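Local coordinates for malonyl CoA-acyl carrier protein transacylase (Synechocystis sp. PCC 6803 substr. Kazusa, PDB 4RR5) that transfers the malonyl group from malonyl-CoA to holo-acyl carrier protein, giving malonyl-ACP for fatty acid biosynthesis, at residues A51-T56 with Q60-V65; S114-S119 with Q236-S241; N143-L148 with S189-Q194; A149-N152 with Q156-I159. All coordinates share one frame; numbering follows the deposited sequence.

Contact 1: residues A51-T56 with Q60-V65; sequences ASLALT and QPCLYV
Gln60 grips Thr56 twice, once through its backbone and once through its side chain. Thr56 opens helix 56-76 of the acyl transferase domain, and Gln60 lies one turn on. The backbone bond is the ordinary i to i+4 link of an alpha helix, Gln60 N to Thr56 O at 3.1 Å. The second bond runs from Gln60 NE2 to Thr56 OG1, 2.9 Å long and nearly straight at 172°. The hydroxyl oxygen lies close to the amide plane, so the N-H points directly at it. The two side chains run side by side in the same direction. Thr56 OG1 lies anti to its own backbone N (chi1 -154°), which turns the hydroxyl to the amide and leaves CG2 farther off. Thr56 OG1 is also hydrogen-bonded to Gln10 OE1. At the other end of the amide, Gln60 OE1 is hydrogen-bonded to Arg113 NH1. With both ends tied, the rotation of the amide is fixed. Gln60 is about 6 Å from Ser88, an active-site residue by similarity, measured between side chains. An acetate ion, probably from the crystallisation liquor, sits about 4 Å from the Gln60 side chain; such ions often mark pockets. Leu55 is the N-cap residue. Helix 50-54 makes a looser apolar contact. The end of the Leu53 side chain approaches Cys62, and Leu53 CD1 lies 4.3 Å from Cys62 SG.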
loop_
_atom_site.group_PDB
_atom_site.type_symbol
_atom_site.label_atom_id
_atom_site.label_comp_id
_atom_site.label_asym_id
_atom_site.label_seq_id
_atom_site.Cartn_x
_atom_site.Cartn_y
_atom_site.Cartn_z
ATOM N N ALA A 51 7.107 -17.383 -4.209
ATOM C CA ALA A 51 7.013 -17.362 -2.753
ATOM C C ALA A 51 8.045 -16.418 -2.141
ATOM O O ALA A 51 7.728 -15.613 -1.273
ATOM C CB ALA A 51 7.185 -18.754 -2.204
ATOM N N SER A 52 9.279 -16.518 -2.614
ATOM C CA SER A 52 10.352 -15.635 -2.180
ATOM C C SER A 52 10.033 -14.138 -2.409
ATOM O O SER A 52 10.384 -13.289 -1.584
ATOM C CB SER A 52 11.644 -16.024 -2.906
ATOM O OG SER A 52 12.667 -15.061 -2.713
ATOM N N LEU A 53 9.373 -13.817 -3.521
ATOM C CA LEU A 53 9.019 -12.430 -3.833
ATOM C C LEU A 53 7.938 -11.937 -2.880
ATOM O O LEU A 53 7.838 -10.743 -2.593
ATOM C CB LEU A 53 8.534 -12.288 -5.287
ATOM C CG LEU A 53 8.253 -10.870 -5.808
ATOM C CD1 LEU A 53 9.459 -9.944 -5.620
ATOM C CD2 LEU A 53 7.822 -10.888 -7.261
ATOM N N ALA A 54 7.134 -12.871 -2.387
ATOM C CA ALA A 54 5.998 -12.525 -1.552
ATOM C C ALA A 54 6.422 -12.240 -0.104
ATOM O O ALA A 54 5.666 -11.636 0.659
ATOM C CB ALA A 54 4.954 -13.631 -1.602
ATOM N N LEU A 55 7.626 -12.667 0.267
ATOM C CA LEU A 55 8.171 -12.322 1.573
ATOM C C LEU A 55 8.273 -10.801 1.695
ATOM O O LEU A 55 8.985 -10.151 0.919
ATOM C CB LEU A 55 9.538 -12.982 1.791
ATOM C CG LEU A 55 9.551 -14.518 1.736
ATOM C CD1 LEU A 55 10.906 -15.073 2.140
ATOM C CD2 LEU A 55 8.433 -15.116 2.589
ATOM N N THR A 56 7.569 -10.246 2.684
ATOM C CA THR A 56 7.351 -8.803 2.780
ATOM C C THR A 56 8.650 -7.973 2.802
ATOM O O THR A 56 8.636 -6.825 2.383
ATOM C CB THR A 56 6.491 -8.460 4.026
ATOM O OG1 THR A 56 5.790 -7.227 3.800
ATOM C CG2 THR A 56 7.332 -8.356 5.299
ATOM N N GLN A 60 8.126 -5.277 -0.201
ATOM C CA GLN A 60 7.877 -3.874 0.055
ATOM C C GLN A 60 8.897 -2.994 -0.677
ATOM O O GLN A 60 8.498 -2.131 -1.460
ATOM C CB GLN A 60 7.838 -3.581 1.562
ATOM C CG GLN A 60 6.677 -4.257 2.266
ATOM C CD GLN A 60 6.407 -3.655 3.631
ATOM O OE1 GLN A 60 6.598 -2.456 3.843
ATOM N NE2 GLN A 60 5.976 -4.483 4.568
ATOM N N PRO A 61 10.206 -3.213 -0.467
ATOM C CA PRO A 61 11.078 -2.314 -1.238
ATOM C C PRO A 61 10.981 -2.536 -2.759
ATOM O O PRO A 61 11.165 -1.579 -3.521
ATOM C CB PRO A 61 12.483 -2.644 -0.711
ATOM C CG PRO A 61 12.362 -3.963 -0.045
ATOM C CD PRO A 61 10.965 -4.074 0.457
ATOM N N CYS A 62 10.688 -3.759 -3.193
ATOM C CA CYS A 62 10.465 -3.986 -4.619
ATOM C C CYS A 62 9.286 -3.158 -5.162
ATOM O O CYS A 62 9.419 -2.485 -6.195
ATOM C CB CYS A 62 10.239 -5.468 -4.906
ATOM S SG CYS A 62 11.764 -6.417 -5.041
ATOM N N LEU A 63 8.141 -3.203 -4.478
ATOM C CA LEU A 63 6.972 -2.445 -4.918
ATOM C C LEU A 63 7.232 -0.942 -4.864
ATOM O O LEU A 63 6.810 -0.204 -5.750
ATOM C CB LEU A 63 5.751 -2.785 -4.066
ATOM C CG LEU A 63 5.065 -4.111 -4.359
ATOM C CD1 LEU A 63 3.934 -4.346 -3.369
ATOM C CD2 LEU A 63 4.543 -4.140 -5.789
ATOM N N TYR A 64 7.934 -0.490 -3.828
ATOM C CA TYR A 64 8.225 0.927 -3.700
ATOM C C TYR A 64 9.121 1.420 -4.833
ATOM O O TYR A 64 8.875 2.472 -5.408
ATOM C CB TYR A 64 8.876 1.236 -2.347
ATOM C CG TYR A 64 9.439 2.652 -2.242
ATOM C CD1 TYR A 64 10.742 2.943 -2.647
ATOM C CD2 TYR A 64 8.667 3.694 -1.730
ATOM C CE1 TYR A 64 11.262 4.220 -2.548
ATOM C CE2 TYR A 64 9.178 4.979 -1.625
ATOM C CZ TYR A 64 10.480 5.232 -2.038
ATOM O OH TYR A 64 10.997 6.498 -1.931
ATOM N N VAL A 65 10.177 0.681 -5.133
ATOM C CA VAL A 65 11.128 1.115 -6.144
ATOM C C VAL A 65 10.450 1.175 -7.516
ATOM O O VAL A 65 10.638 2.124 -8.286
ATOM C CB VAL A 65 12.364 0.171 -6.188
ATOM C CG1 VAL A 65 13.196 0.411 -7.454
ATOM C CG2 VAL A 65 13.211 0.336 -4.932
#

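Contact 2: residues S114-S119 with Q236-S241; sequences SEVMAS and QQMTGS
Met238 reaches across to Val116 and Met117, and so packs helix 103-119 on the loop that leads into strand 242-243 of the mixed sheet. Val116 and Met117 are near the C-terminal end of that helix. The loop carrying Met238 follows helix 227-235. The contact between the segments is apolar, with no hydrogen bond across it. Met238 holds its CG anti to the backbone N (chi1 -171°) and stays extended to SD, which carries the sulfur out to the helix. The chain then turns at chi3 (-66°). Met238 SD lies 4.1 Å from Val116 CG1 and 4.2 Å from Met117 CG. The terminal CE of Met238 also comes within 4.2 Å of Met117 CG. The two methionine chains slide past each other in opposite directions, while Val116 meets Met238 at a slant. Phe199 and Ser196 of helix 193-204 also touch the Met238 side chain.

Polar bonds flank the apolar contact. Gln237 OE1 ties the loop back to helix 103-119 through Arg113 NH2, and Gln237 NE2 is hydrogen-bonded to Ser88 O and Asn218 OD1. Gly240 O accepts from His188 ND1. Ser88 and His188 are active-site residues by similarity, and the Gly240 bond is consistent with the loop helping to position the histidine ring. Met117 lies near the same site, with the probably crystallisation-derived acetate about 3 Å from its side chain. Near the end of segment 114-119, Glu115 O accepts from both Ser119 N, at 3.0 Å, and Ser119 OG, at 3.1 Å.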
loop_
_atom_site.group_PDB
_atom_site.type_symbol
_atom_site.label_atom_id
_atom_site.label_comp_id
_atom_site.label_asym_id
_atom_site.label_seq_id
_atom_site.Cartn_x
_atom_site.Cartn_y
_atom_site.Cartn_z
ATOM N N SER A 114 9.836 -2.833 6.440
ATOM C CA SER A 114 9.579 -4.199 6.000
ATOM C C SER A 114 10.389 -5.209 6.806
ATOM O O SER A 114 9.982 -6.369 6.937
ATOM C CB SER A 114 9.877 -4.357 4.499
ATOM O OG SER A 114 11.253 -4.144 4.196
ATOM N N GLU A 115 11.525 -4.782 7.352
ATOM C CA GLU A 115 12.289 -5.666 8.231
ATOM C C GLU A 115 11.575 -5.883 9.558
ATOM O O GLU A 115 11.437 -7.021 10.019
ATOM C CB GLU A 115 13.690 -5.116 8.472
ATOM C CG GLU A 115 14.646 -5.502 7.372
ATOM C CD GLU A 115 15.894 -4.676 7.394
ATOM O OE1 GLU A 115 16.202 -4.103 8.465
ATOM O OE2 GLU A 115 16.553 -4.593 6.338
ATOM N N VAL A 116 11.146 -4.775 10.159
ATOM C CA VAL A 116 10.334 -4.770 11.361
ATOM C C VAL A 116 9.159 -5.736 11.246
ATOM O O VAL A 116 8.992 -6.615 12.086
ATOM C CB VAL A 116 9.787 -3.343 11.650
ATOM C CG1 VAL A 116 8.638 -3.393 12.636
ATOM C CG2 VAL A 116 10.898 -2.404 12.127
ATOM N N MET A 117 8.359 -5.582 10.189
ATOM C CA MET A 117 7.140 -6.373 10.024
ATOM C C MET A 117 7.455 -7.837 9.736
ATOM O O MET A 117 6.731 -8.731 10.180
ATOM C CB MET A 117 6.267 -5.779 8.914
ATOM C CG MET A 117 5.860 -4.347 9.198
ATOM S SD MET A 117 5.007 -3.549 7.834
ATOM C CE MET A 117 3.773 -4.792 7.516
ATOM N N ALA A 118 8.543 -8.079 9.009
ATOM C CA ALA A 118 8.995 -9.443 8.735
ATOM C C ALA A 118 9.418 -10.177 10.012
ATOM O O ALA A 118 9.189 -11.370 10.142
ATOM C CB ALA A 118 10.141 -9.432 7.733
ATOM N N SER A 119 10.033 -9.452 10.945
ATOM C CA SER A 119 10.476 -10.024 12.213
ATOM C C SER A 119 9.374 -9.992 13.255
ATOM O O SER A 119 9.490 -10.607 14.314
ATOM C CB SER A 119 11.688 -9.272 12.753
ATOM O OG SER A 119 12.722 -9.233 11.797
ATOM N N GLN A 236 1.284 6.545 12.621
ATOM C CA GLN A 236 0.125 5.820 13.124
ATOM C C GLN A 236 -0.295 4.626 12.244
ATOM O O GLN A 236 -1.100 3.789 12.657
ATOM C CB GLN A 236 -1.042 6.788 13.281
ATOM C CG GLN A 236 -0.857 7.735 14.453
ATOM C CD GLN A 236 -1.812 8.911 14.419
ATOM O OE1 GLN A 236 -2.684 8.992 13.556
ATOM N NE2 GLN A 236 -1.653 9.830 15.362
ATOM N N GLN A 237 0.270 4.531 11.045
ATOM C CA GLN A 237 -0.258 3.612 10.048
ATOM C C GLN A 237 -0.037 2.147 10.392
ATOM O O GLN A 237 -0.869 1.301 10.077
ATOM C CB GLN A 237 0.363 3.905 8.689
ATOM C CG GLN A 237 -0.160 3.029 7.567
ATOM C CD GLN A 237 0.836 2.908 6.457
ATOM O OE1 GLN A 237 2.018 2.634 6.706
ATOM N NE2 GLN A 237 0.387 3.130 5.226
ATOM N N MET A 238 1.081 1.840 11.038
ATOM C CA MET A 238 1.450 0.449 11.154
ATOM C C MET A 238 0.554 -0.314 12.129
ATOM O O MET A 238 0.343 -1.522 11.962
ATOM C CB MET A 238 2.913 0.313 11.564
ATOM C CG MET A 238 3.392 -1.129 11.483
ATOM S SD MET A 238 5.072 -1.370 12.033
ATOM C CE MET A 238 5.952 -0.453 10.767
ATOM N N THR A 239 0.031 0.378 13.140
ATOM C CA THR A 239 -0.862 -0.250 14.120
ATOM C C THR A 239 -2.334 0.002 13.810
ATOM O O THR A 239 -3.229 -0.537 14.472
ATOM C CB THR A 239 -0.588 0.253 15.534
ATOM O OG1 THR A 239 -0.594 1.688 15.531
ATOM C CG2 THR A 239 0.755 -0.258 16.026
ATOM N N GLY A 240 -2.572 0.811 12.787
ATOM C CA GLY A 240 -3.899 1.281 12.488
ATOM C C GLY A 240 -4.433 0.699 11.215
ATOM O O GLY A 240 -3.697 0.088 10.442
ATOM N N SER A 241 -5.726 0.908 11.003
ATOM C CA SER A 241 -6.447 0.301 9.902
ATOM C C SER A 241 -6.288 1.088 8.610
ATOM O O SER A 241 -6.154 2.310 8.621
ATOM C CB SER A 241 -7.930 0.166 10.247
ATOM O OG SER A 241 -8.601 -0.604 9.258
#

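Contact 3: residues N143-L148 with S189-Q194; sequences NTEVVL and SSFMAQ
Val147 and Ser189 make the closest side-chain approach between the two segments. Val147 CG1 lies 3.6 Å from Ser189 CB and 4.1 Å from Ser189 CA. This methyl stands between the backbone N and the carbonyl carbon of Val147 (chi1 81°), and so faces the serine. The contact is purely van der Waals. Phe191 makes a different contact, carbonyl oxygen to ring edge. Its CE2 lies 4.0 Å from Glu145 O, and the oxygen is near the ring plane. Glu145 lies just before strand 146-153 of the mixed sheet, and Phe191 is in the short 3-10 turn that leads into helix 193-204. The touching residues Ser189 and Phe191 thus lie just before that helix.

No hydrogen bond crosses between the segments. Ser189 OG accepts from Phe191 N at 3.1 Å and 144°, an ST turn. The same oxygen is hydrogen-bonded to Ala186 O, so two hydrogen bonds hold the hydroxyl. Ser189 directly follows His188, an active-site residue by similarity. On the other segment, Val147 pairs through its backbone with Ser160 of strand 156-161.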
loop_
_atom_site.group_PDB
_atom_site.type_symbol
_atom_site.label_atom_id
_atom_site.label_comp_id
_atom_site.label_asym_id
_atom_site.label_seq_id
_atom_site.Cartn_x
_atom_site.Cartn_y
_atom_site.Cartn_z
ATOM N N ASN A 143 -13.744 -8.109 20.809
ATOM C CA ASN A 143 -12.732 -9.083 20.422
ATOM C C ASN A 143 -11.325 -8.522 20.587
ATOM O O ASN A 143 -10.862 -7.689 19.813
ATOM C CB ASN A 143 -12.955 -9.576 18.999
ATOM C CG ASN A 143 -12.706 -11.072 18.864
ATOM O OD1 ASN A 143 -11.636 -11.567 19.218
ATOM N ND2 ASN A 143 -13.700 -11.800 18.372
ATOM N N THR A 144 -10.663 -9.005 21.630
ATOM C CA THR A 144 -9.340 -8.544 22.019
ATOM C C THR A 144 -8.262 -9.129 21.119
ATOM O O THR A 144 -7.141 -8.634 21.087
ATOM C CB THR A 144 -9.024 -8.920 23.493
ATOM O OG1 THR A 144 -9.193 -10.334 23.681
ATOM C CG2 THR A 144 -9.953 -8.177 24.458
ATOM N N GLU A 145 -8.594 -10.185 20.386
ATOM C CA GLU A 145 -7.556 -10.880 19.629
ATOM C C GLU A 145 -7.678 -10.650 18.122
ATOM O O GLU A 145 -6.766 -11.012 17.377
ATOM C CB GLU A 145 -7.565 -12.397 19.918
ATOM C CG GLU A 145 -7.708 -12.851 21.392
ATOM C CD GLU A 145 -6.861 -12.070 22.404
ATOM O OE1 GLU A 145 -5.629 -11.911 22.197
ATOM O OE2 GLU A 145 -7.440 -11.640 23.434
ATOM N N VAL A 146 -8.789 -10.056 17.674
ATOM C CA VAL A 146 -8.999 -9.778 16.243
ATOM C C VAL A 146 -9.555 -8.370 15.967
ATOM O O VAL A 146 -10.525 -7.938 16.581
ATOM C CB VAL A 146 -9.947 -10.817 15.592
ATOM C CG1 VAL A 146 -10.179 -10.492 14.125
ATOM C CG2 VAL A 146 -9.373 -12.194 15.709
ATOM N N VAL A 147 -8.923 -7.663 15.032
ATOM C CA VAL A 147 -9.326 -6.307 14.674
ATOM C C VAL A 147 -9.465 -6.155 13.149
ATOM O O VAL A 147 -9.020 -7.014 12.383
ATOM C CB VAL A 147 -8.316 -5.270 15.214
ATOM C CG1 VAL A 147 -7.102 -5.172 14.299
ATOM C CG2 VAL A 147 -8.981 -3.903 15.398
ATOM N N LEU A 148 -10.099 -5.072 12.713
ATOM C CA LEU A 148 -10.211 -4.785 11.296
ATOM C C LEU A 148 -8.979 -3.999 10.844
ATOM O O LEU A 148 -8.659 -2.948 11.402
ATOM C CB LEU A 148 -11.499 -4.024 10.997
ATOM C CG LEU A 148 -11.941 -4.066 9.532
ATOM C CD1 LEU A 148 -13.423 -4.294 9.405
ATOM C CD2 LEU A 148 -11.563 -2.768 8.852
ATOM N N SER A 189 -2.487 -3.572 13.386
ATOM C CA SER A 189 -3.175 -3.890 14.631
ATOM C C SER A 189 -2.249 -3.530 15.765
ATOM O O SER A 189 -1.066 -3.264 15.537
ATOM C CB SER A 189 -3.551 -5.370 14.700
ATOM O OG SER A 189 -2.463 -6.143 15.169
ATOM N N SER A 190 -2.769 -3.536 16.984
ATOM C CA SER A 190 -1.959 -3.170 18.139
ATOM C C SER A 190 -0.861 -4.194 18.414
ATOM O O SER A 190 0.060 -3.908 19.159
ATOM C CB SER A 190 -2.834 -2.994 19.379
ATOM O OG SER A 190 -3.436 -4.231 19.736
ATOM N N PHE A 191 -0.920 -5.371 17.799
ATOM C CA PHE A 191 0.197 -6.309 17.920
ATOM C C PHE A 191 1.487 -5.734 17.348
ATOM O O PHE A 191 2.577 -6.152 17.728
ATOM C CB PHE A 191 -0.131 -7.647 17.245
ATOM C CG PHE A 191 -1.082 -8.494 18.038
ATOM C CD1 PHE A 191 -0.681 -9.081 19.222
ATOM C CD2 PHE A 191 -2.387 -8.676 17.621
ATOM C CE1 PHE A 191 -1.558 -9.847 19.966
ATOM C CE2 PHE A 191 -3.268 -9.445 18.361
ATOM C CZ PHE A 191 -2.852 -10.028 19.535
ATOM N N MET A 192 1.376 -4.766 16.449
ATOM C CA MET A 192 2.570 -4.160 15.855
ATOM C C MET A 192 3.178 -3.088 16.753
ATOM O O MET A 192 4.183 -2.482 16.384
ATOM C CB MET A 192 2.261 -3.543 14.480
ATOM C CG MET A 192 1.922 -4.527 13.366
ATOM S SD MET A 192 3.178 -5.789 13.128
ATOM C CE MET A 192 2.387 -7.151 13.966
ATOM N N ALA A 193 2.578 -2.871 17.925
ATOM C CA ALA A 193 2.977 -1.786 18.823
ATOM C C ALA A 193 4.487 -1.703 19.052
ATOM O O ALA A 193 5.111 -0.731 18.632
ATOM C CB ALA A 193 2.248 -1.913 20.163
ATOM N N GLN A 194 5.078 -2.699 19.706
ATOM C CA GLN A 194 6.502 -2.617 20.035
ATOM C C GLN A 194 7.365 -2.537 18.777
ATOM O O GLN A 194 8.265 -1.706 18.713
ATOM C CB GLN A 194 6.946 -3.794 20.902
ATOM C CG GLN A 194 5.889 -4.274 21.866
ATOM C CD GLN A 194 6.467 -5.193 22.922
ATOM O OE1 GLN A 194 7.672 -5.458 22.925
ATOM N NE2 GLN A 194 5.614 -5.690 23.824
#

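Contact 4: residues A149-N152 with Q156-I159; sequences ANDN and QVVI
Val158 O takes two N-H groups from the facing strand, Ala149 N at 2.8 Å and Asn150 N at 3.1 Å. This is a classic beta bulge in the hairpin of strands 146-153 and 156-161, with Ala149 and Asn150 both opposite Val158. The Ala149 N-H lies nearly along the C=O axis. The Asn150 N-H comes in at a C=O...N angle of 133°. The return bond, Val158 N to Asn150 O, is 3.0 Å long and almost straight. Asn150 and Val158 thus form a hydrogen-bonded antiparallel pair. Asp151 and Val157 are the next pair, non-hydrogen-bonded. Farther towards the turn, Asn152 N donates to Gln156 O at 3.2 Å, with a more bent angle of 142°.

Further backbone bonds join the two strands to their neighbours in the sheet. Ala149 and Asp151 bond to Val242, and Val157 and Ile159 bond to Leu128 and Ala126 of strand 124-129. Two polar side chains find partners beyond the hairpin. Asp151 OD2 forms a salt bridge with Arg245 NE. Asn152 OD1 is hydrogen-bonded to NE2 of His87, which precedes Ser88, an active-site residue by similarity, in sequence. The side chain of Ala149 touches His188, the other such residue.

Side-chain packing accompanies the bonds. Ala149 CB lies 4.3 Å from Val158 CG1. Asn150 and Val158 point the same way from the sheet, with their CB atoms 3.6 Å apart. Val157 CB lies 3.4 Å from the backbone oxygen Asn150 O.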
loop_
_atom_site.group_PDB
_atom_site.type_symbol
_atom_site.label_atom_id
_atom_site.label_comp_id
_atom_site.label_asym_id
_atom_site.label_seq_id
_atom_site.Cartn_x
_atom_site.Cartn_y
_atom_site.Cartn_z
ATOM N N ALA A 149 -8.294 -4.525 9.834
ATOM C CA ALA A 149 -6.977 -4.040 9.424
ATOM C C ALA A 149 -7.033 -3.303 8.089
ATOM O O ALA A 149 -6.335 -2.311 7.881
ATOM C CB ALA A 149 -5.985 -5.215 9.343
ATOM N N ASN A 150 -7.847 -3.813 7.176
ATOM C CA ASN A 150 -8.167 -3.097 5.955
ATOM C C ASN A 150 -9.659 -2.931 5.862
ATOM O O ASN A 150 -10.404 -3.889 6.101
ATOM C CB ASN A 150 -7.699 -3.835 4.694
ATOM C CG ASN A 150 -6.203 -4.003 4.615
ATOM O OD1 ASN A 150 -5.452 -3.562 5.494
ATOM N ND2 ASN A 150 -5.754 -4.681 3.562
ATOM N N ASP A 151 -10.097 -1.731 5.497
ATOM C CA ASP A 151 -11.454 -1.557 5.014
ATOM C C ASP A 151 -11.347 -1.171 3.549
ATOM O O ASP A 151 -11.098 -0.012 3.214
ATOM C CB ASP A 151 -12.196 -0.502 5.825
ATOM C CG ASP A 151 -13.548 -0.155 5.233
ATOM O OD1 ASP A 151 -14.196 -1.035 4.643
ATOM O OD2 ASP A 151 -13.966 1.009 5.355
ATOM N N ASN A 152 -11.532 -2.149 2.674
ATOM C CA ASN A 152 -11.171 -1.987 1.271
ATOM C C ASN A 152 -12.323 -1.626 0.321
ATOM O O ASN A 152 -12.212 -0.688 -0.468
ATOM C CB ASN A 152 -10.485 -3.264 0.794
ATOM C CG ASN A 152 -9.104 -3.433 1.388
ATOM O OD1 ASN A 152 -8.403 -2.447 1.636
ATOM N ND2 ASN A 152 -8.699 -4.688 1.622
ATOM N N GLN A 156 -15.545 -6.076 0.798
ATOM C CA GLN A 156 -14.285 -6.659 1.247
ATOM C C GLN A 156 -13.561 -5.933 2.381
ATOM O O GLN A 156 -13.348 -4.710 2.337
ATOM C CB GLN A 156 -13.317 -6.773 0.076
ATOM C CG GLN A 156 -12.023 -7.403 0.516
ATOM C CD GLN A 156 -10.971 -7.358 -0.547
ATOM O OE1 GLN A 156 -11.283 -7.391 -1.746
ATOM N NE2 GLN A 156 -9.709 -7.274 -0.124
ATOM N N VAL A 157 -13.165 -6.719 3.383
ATOM C CA VAL A 157 -12.285 -6.249 4.436
ATOM C C VAL A 157 -11.168 -7.237 4.667
ATOM O O VAL A 157 -11.173 -8.337 4.132
ATOM C CB VAL A 157 -13.016 -6.053 5.772
ATOM C CG1 VAL A 157 -14.134 -5.009 5.633
ATOM C CG2 VAL A 157 -13.525 -7.406 6.298
ATOM N N VAL A 158 -10.213 -6.827 5.484
ATOM C CA VAL A 158 -9.188 -7.718 5.983
ATOM C C VAL A 158 -9.150 -7.614 7.497
ATOM O O VAL A 158 -9.067 -6.521 8.038
ATOM C CB VAL A 158 -7.826 -7.376 5.396
ATOM C CG1 VAL A 158 -6.719 -8.030 6.205
ATOM C CG2 VAL A 158 -7.781 -7.797 3.925
ATOM N N ILE A 159 -9.245 -8.744 8.183
ATOM C CA ILE A 159 -9.115 -8.742 9.632
ATOM C C ILE A 159 -7.715 -9.200 10.024
ATOM O O ILE A 159 -7.023 -9.829 9.230
ATOM C CB ILE A 159 -10.169 -9.631 10.313
ATOM C CG1 ILE A 159 -10.123 -11.055 9.772
ATOM C CG2 ILE A 159 -11.556 -9.048 10.127
ATOM C CD1 ILE A 159 -11.117 -11.948 10.452
#

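Overall arrangement
Contacts 1, 2 and 4 are buried, while contact 3 is only partly so and has exposed residues. Contacts 3 and 4 share strand 146-153: one sets it against the turn that leads into helix 193-204, the other pairs it with strand 156-161. Contact 4 depends on backbone hydrogen bonds, contact 1 on a side-chain amide as well. Contacts 2 and 3 rely on van der Waals touches. Contacts 1 and 2 meet directly, where Gln60 and Thr56 pack against Ser114 and Met117. The loop of contact 2 also reaches contact 3 through Met238, Thr239 and Ser241, and contact 4 through Ser241. Contact 1 stays clear of both, about 9 and 12 Å away between nearest atoms.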